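Local coordinates for protein 433aa long hypothetical phosphoribosylglycinamide formyl transferase (Pyrococcus horikoshii, PDB 2DWC) that is an uncharacterised ATP-grasp family protein of the PurT type, which binds adenosine-5'-diphosphate and assembles as a dimer, at residues Q20-L25 against V43-V48; I34-Q39 against M57-R62. All blocks are in the same frame, centred on the assembly; numbering follows the deposited sequence.

Contact 1. Residues Q20-L25 against V43-V48; sequences QKILLL and VEVVAV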
loop_
_atom_site.group_PDB
_atom_site.type_symbol
_atom_site.label_atom_id
_atom_site.label_comp_id
_atom_site.label_asym_id
_atom_site.label_seq_id
_atom_site.Cartn_x
_atom_site.Cartn_y
_atom_site.Cartn_z
ATOM N N GLN B 20 3.377 18.929 4.348
ATOM C CA GLN B 20 4.581 18.489 5.054
ATOM C C GLN B 20 5.367 17.827 3.885
ATOM O O GLN B 20 4.764 17.436 2.887
ATOM C CB GLN B 20 4.294 17.441 6.096
ATOM C CG GLN B 20 4.064 18.131 7.451
ATOM C CD GLN B 20 2.742 18.883 7.416
ATOM O OE1 GLN B 20 1.749 18.329 6.979
ATOM N NE2 GLN B 20 2.749 20.152 7.824
ATOM N N LYS B 21 6.682 17.672 4.027
ATOM C CA LYS B 21 7.478 17.148 2.902
ATOM C C LYS B 21 8.645 16.289 3.409
ATOM O O LYS B 21 9.318 16.648 4.389
ATOM C CB LYS B 21 8.067 18.350 2.115
ATOM C CG LYS B 21 8.872 17.930 0.852
ATOM C CD LYS B 21 9.611 19.175 0.300
ATOM C CE LYS B 21 8.593 20.186 -0.200
ATOM N NZ LYS B 21 9.281 21.418 -0.728
ATOM N N ILE B 22 8.819 15.120 2.810
ATOM C CA ILE B 22 9.989 14.312 3.172
ATOM C C ILE B 22 10.936 14.295 1.990
ATOM O O ILE B 22 10.493 14.414 0.849
ATOM C CB ILE B 22 9.615 12.858 3.515
ATOM C CG1 ILE B 22 8.917 12.161 2.317
ATOM C CG2 ILE B 22 8.725 12.869 4.793
ATOM C CD1 ILE B 22 8.625 10.658 2.620
ATOM N N LEU B 23 12.243 14.154 2.275
ATOM C CA LEU B 23 13.265 14.122 1.241
ATOM C C LEU B 23 13.956 12.759 1.401
ATOM O O LEU B 23 14.621 12.512 2.414
ATOM C CB LEU B 23 14.285 15.273 1.455
ATOM C CG LEU B 23 15.369 15.315 0.386
ATOM C CD1 LEU B 23 14.779 15.647 -0.997
ATOM C CD2 LEU B 23 16.409 16.370 0.795
ATOM N N LEU B 24 13.735 11.885 0.419
ATOM C CA LEU B 24 14.345 10.551 0.442
ATOM C C LEU B 24 15.735 10.595 -0.208
ATOM O O LEU B 24 15.836 10.958 -1.374
ATOM C CB LEU B 24 13.464 9.562 -0.353
ATOM C CG LEU B 24 12.063 9.391 0.266
ATOM C CD1 LEU B 24 11.241 8.504 -0.662
ATOM C CD2 LEU B 24 12.162 8.676 1.635
ATOM N N LEU B 25 16.802 10.300 0.543
ATOM C CA LEU B 25 18.153 10.262 -0.062
ATOM C C LEU B 25 18.397 8.783 -0.342
ATOM O O LEU B 25 18.843 8.018 0.541
ATOM C CB LEU B 25 19.184 10.873 0.880
ATOM C CG LEU B 25 18.876 12.355 1.193
ATOM C CD1 LEU B 25 20.090 12.920 2.038
ATOM C CD2 LEU B 25 18.679 13.250 -0.086
ATOM N N VAL B 43 1.238 13.383 2.275
ATOM C CA VAL B 43 2.523 14.017 2.567
ATOM C C VAL B 43 3.328 14.126 1.260
ATOM O O VAL B 43 3.369 13.181 0.466
ATOM C CB VAL B 43 3.299 13.219 3.614
ATOM C CG1 VAL B 43 4.743 13.782 3.774
ATOM C CG2 VAL B 43 2.541 13.378 5.000
ATOM N N GLU B 44 3.953 15.288 1.057
ATOM C CA GLU B 44 4.682 15.541 -0.179
ATOM C C GLU B 44 6.015 14.803 -0.144
ATOM O O GLU B 44 6.719 14.834 0.856
ATOM C CB GLU B 44 4.895 17.054 -0.327
ATOM C CG GLU B 44 5.391 17.461 -1.751
ATOM C CD GLU B 44 5.109 18.928 -2.087
ATOM O OE1 GLU B 44 5.988 19.566 -2.711
ATOM O OE2 GLU B 44 4.004 19.436 -1.759
ATOM N N VAL B 45 6.394 14.187 -1.263
ATOM C CA VAL B 45 7.633 13.393 -1.326
ATOM C C VAL B 45 8.589 13.851 -2.414
ATOM O O VAL B 45 8.181 13.981 -3.569
ATOM C CB VAL B 45 7.318 11.902 -1.675
ATOM C CG1 VAL B 45 8.607 11.053 -1.662
ATOM C CG2 VAL B 45 6.344 11.343 -0.640
ATOM N N VAL B 46 9.847 14.076 -2.042
ATOM C CA VAL B 46 10.856 14.429 -3.030
ATOM C C VAL B 46 11.871 13.282 -2.889
ATOM O O VAL B 46 12.325 12.977 -1.786
ATOM C CB VAL B 46 11.495 15.759 -2.713
ATOM C CG1 VAL B 46 12.612 16.037 -3.711
ATOM C CG2 VAL B 46 10.456 16.824 -2.827
ATOM N N ALA B 47 12.185 12.646 -4.021
ATOM C CA ALA B 47 13.074 11.478 -4.025
ATOM C C ALA B 47 14.363 11.785 -4.755
ATOM O O ALA B 47 14.328 12.276 -5.882
ATOM C CB ALA B 47 12.328 10.318 -4.749
ATOM N N VAL B 48 15.478 11.422 -4.142
ATOM C CA VAL B 48 16.800 11.677 -4.722
ATOM C C VAL B 48 17.571 10.381 -4.914
ATOM O O VAL B 48 17.502 9.461 -4.082
ATOM C CB VAL B 48 17.633 12.574 -3.738
ATOM C CG1 VAL B 48 19.009 13.004 -4.358
ATOM C CG2 VAL B 48 16.792 13.827 -3.371
HETATM O O HOH W 1 6.890 22.379 -1.661
#
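Leu23 and Val46 meet across two parallel neighbouring strands of a beta-alpha-beta unit, 21-25 and 44-48, which run at 16° to each other in the Rossmann-like preATP-grasp domain. CG of Leu23 is anti to the backbone N (chi1 -179°), which leans CD1 toward the adjoining strand, between Val46 and Val48. There CD1 lies 3.5 Å from CG1 of Val46, a tight fit, and 3.6 Å from CG2 of Val48. Leu25 lies alongside Val48, pointing the same way, and helix 71-81 packs on this face against Leu23, Val46 and Val48. On the face that carries Ile22, Leu24, Val45 and Ala47, helix 29-40 packs against Ile22 and Val45. Val45 is straddled there: its CG2 sits beside CG1 of Ile22, while CD1 of Leu24 reaches obliquely to its CG1 at 3.8 Å. Five backbone hydrogen bonds run between 20-25 and 43-48, from Glu44 N to Gln20 O at one end to Val48 N to Leu24 O at the other. Lys21 and Glu44 run alongside each other on the Leu23 face, each with its salt bridge to another residue, Lys21 to Glu81 and Glu44 to Arg62. Their own charged atoms, NZ of Lys21 and OE1 of Glu44, stay 4.3 Å apart, and a water joins them, accepting from Lys21 NZ at 2.7 Å and donating to Glu44 OE1 at 3.1 Å.

Contact 2. Residues I34-Q39 against M57-R62; sequences IAIEAQ and MQVAHR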
loop_
_atom_site.group_PDB
_atom_site.type_symbol
_atom_site.label_atom_id
_atom_site.label_comp_id
_atom_site.label_asym_id
_atom_site.label_seq_id
_atom_site.Cartn_x
_atom_site.Cartn_y
_atom_site.Cartn_z
ATOM N N ILE B 34 8.209 3.818 1.557
ATOM C CA ILE B 34 8.021 4.976 2.450
ATOM C C ILE B 34 7.239 6.039 1.635
ATOM O O ILE B 34 6.325 6.697 2.129
ATOM C CB ILE B 34 9.376 5.588 2.871
ATOM C CG1 ILE B 34 10.139 4.577 3.748
ATOM C CG2 ILE B 34 9.161 6.921 3.647
ATOM C CD1 ILE B 34 11.584 4.993 3.989
ATOM N N ALA B 35 7.575 6.185 0.353
ATOM C CA ALA B 35 6.870 7.165 -0.456
ATOM C C ALA B 35 5.396 6.821 -0.586
ATOM O O ALA B 35 4.535 7.714 -0.619
ATOM C CB ALA B 35 7.534 7.263 -1.878
ATOM N N ILE B 36 5.099 5.534 -0.728
ATOM C CA ILE B 36 3.694 5.115 -0.849
ATOM C C ILE B 36 2.923 5.427 0.440
ATOM O O ILE B 36 1.793 5.922 0.387
ATOM C CB ILE B 36 3.639 3.588 -1.212
ATOM C CG1 ILE B 36 3.956 3.430 -2.694
ATOM C CG2 ILE B 36 2.215 3.034 -1.003
ATOM C CD1 ILE B 36 4.167 1.988 -3.105
ATOM N N GLU B 37 3.500 5.162 1.607
ATOM C CA GLU B 37 2.724 5.546 2.824
ATOM C C GLU B 37 2.587 7.059 2.938
ATOM O O GLU B 37 1.523 7.588 3.335
ATOM C CB GLU B 37 3.408 5.016 4.064
ATOM C CG GLU B 37 2.604 5.356 5.349
ATOM C CD GLU B 37 1.199 4.703 5.396
ATOM O OE1 GLU B 37 0.932 3.653 4.718
ATOM O OE2 GLU B 37 0.374 5.245 6.152
ATOM N N ALA B 38 3.640 7.769 2.550
ATOM C CA ALA B 38 3.543 9.253 2.596
ATOM C C ALA B 38 2.406 9.717 1.680
ATOM O O ALA B 38 1.574 10.536 2.053
ATOM C CB ALA B 38 4.874 9.874 2.145
ATOM N N GLN B 39 2.364 9.197 0.449
ATOM C CA GLN B 39 1.251 9.563 -0.449
ATOM C C GLN B 39 -0.080 9.212 0.159
ATOM O O GLN B 39 -1.049 9.941 0.003
ATOM C CB GLN B 39 1.347 8.849 -1.792
ATOM C CG GLN B 39 2.538 9.395 -2.608
ATOM C CD GLN B 39 2.171 10.607 -3.459
ATOM O OE1 GLN B 39 1.186 11.293 -3.219
ATOM N NE2 GLN B 39 2.978 10.865 -4.481
ATOM N N MET B 57 11.253 7.424 -7.013
ATOM C CA MET B 57 11.022 8.603 -7.843
ATOM C C MET B 57 9.713 8.436 -8.641
ATOM O O MET B 57 9.021 9.412 -8.903
ATOM C CB MET B 57 12.179 8.793 -8.847
ATOM C CG MET B 57 13.446 9.291 -8.160
ATOM S SD MET B 57 14.744 9.368 -9.414
ATOM C CE MET B 57 16.169 9.738 -8.295
ATOM N N GLN B 58 9.368 7.196 -9.005
ATOM C CA GLN B 58 8.160 6.974 -9.818
ATOM C C GLN B 58 6.878 7.296 -9.040
ATOM O O GLN B 58 5.894 7.774 -9.603
ATOM C CB GLN B 58 8.127 5.510 -10.324
ATOM C CG GLN B 58 9.254 5.286 -11.394
ATOM C CD GLN B 58 9.270 3.870 -11.889
ATOM O OE1 GLN B 58 8.221 3.284 -12.113
ATOM N NE2 GLN B 58 10.462 3.305 -12.066
ATOM N N VAL B 59 6.935 7.073 -7.728
ATOM C CA VAL B 59 5.778 7.312 -6.850
ATOM C C VAL B 59 5.806 8.719 -6.216
ATOM O O VAL B 59 4.773 9.263 -5.874
ATOM C CB VAL B 59 5.744 6.253 -5.722
ATOM C CG1 VAL B 59 4.793 6.693 -4.586
ATOM C CG2 VAL B 59 5.223 4.905 -6.337
ATOM N N ALA B 60 6.986 9.311 -6.163
ATOM C CA ALA B 60 7.161 10.627 -5.567
ATOM C C ALA B 60 6.549 11.765 -6.373
ATOM O O ALA B 60 6.272 11.655 -7.574
ATOM C CB ALA B 60 8.664 10.885 -5.380
ATOM N N HIS B 61 6.328 12.874 -5.700
ATOM C CA HIS B 61 5.826 14.061 -6.388
ATOM C C HIS B 61 6.923 14.678 -7.289
ATOM O O HIS B 61 6.627 15.161 -8.388
ATOM C CB HIS B 61 5.423 15.113 -5.358
ATOM C CG HIS B 61 4.216 14.717 -4.570
ATOM N ND1 HIS B 61 4.304 14.108 -3.339
ATOM C CD2 HIS B 61 2.884 14.831 -4.848
ATOM C CE1 HIS B 61 3.085 13.851 -2.888
ATOM N NE2 HIS B 61 2.207 14.276 -3.783
ATOM N N ARG B 62 8.178 14.675 -6.835
ATOM C CA ARG B 62 9.266 15.272 -7.643
ATOM C C ARG B 62 10.546 14.503 -7.357
ATOM O O ARG B 62 10.663 13.865 -6.301
ATOM C CB ARG B 62 9.560 16.723 -7.179
ATOM C CG ARG B 62 8.856 17.903 -7.798
ATOM C CD ARG B 62 9.566 19.232 -7.286
ATOM N NE ARG B 62 9.571 19.468 -5.820
ATOM C CZ ARG B 62 8.471 19.421 -5.077
ATOM N NH1 ARG B 62 7.300 19.153 -5.640
ATOM N NH2 ARG B 62 8.520 19.637 -3.768
#
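Gln39, on helix 29-40, reaches across to the chain leaving the short helix 55-59 and gives its NE2 to the backbone O of Val59, a 2.8 Å bond with an N-H...O angle of 148°. A bend at chi2 (-88°) turns the amide out of the line of the chain and onto His61. NE2 of Gln39 lies 3.4 Å above the imidazole plane, offset toward the rim, with the amide and ring planes 39° apart. OE1 of Gln39 comes within 3.2 Å of NE2 of His61, but the angle is too poor for a hydrogen bond. One turn back along the helix the contact is apolar: CG1 of Val59, anti to its own backbone N, touches CB of Ala35 and CG1 of Ile36, each at 3.9 Å. Ile36 and Val59 meet at about a right angle. Further out, the His61 ring is held at both nitrogens, ND1 by the backbone N of Val45 on strand 44-49 and NE2 by OE1 of Gln58 of the second subunit. Ile36 packs on Ile36 of that subunit, and Gln39 on its Val59, so the contact lies at the dimer interface. Since the backbone N of Val45 can only donate, ND1 of His61 must accept, consistent with a neutral ring whose proton is on NE2 and directed to OE1 of Gln58 of the second subunit.

In the fold
Contacts 1 and 2 interlock in sequence, their segments alternating along the chain, and their centres lie about 7 Å apart. Helix 29-40, which connects the two strands of contact 1, supplies one side of contact 2. CB of Ala38 packs at 3.5 Å on CG2 of Val45. A probable hydrogen bond of 2.9 Å runs from Val43 N to Ala38 O. Arg62 NH2 forms a 2.7 Å salt bridge with Glu44 OE1. Contact 1 lies within the parallel sheet, whereas contact 2 joins the unit's helix to 57-62 at the interface with the second subunit. None of the residues lining the adenosine-5'-diphosphate pocket belongs to either contact.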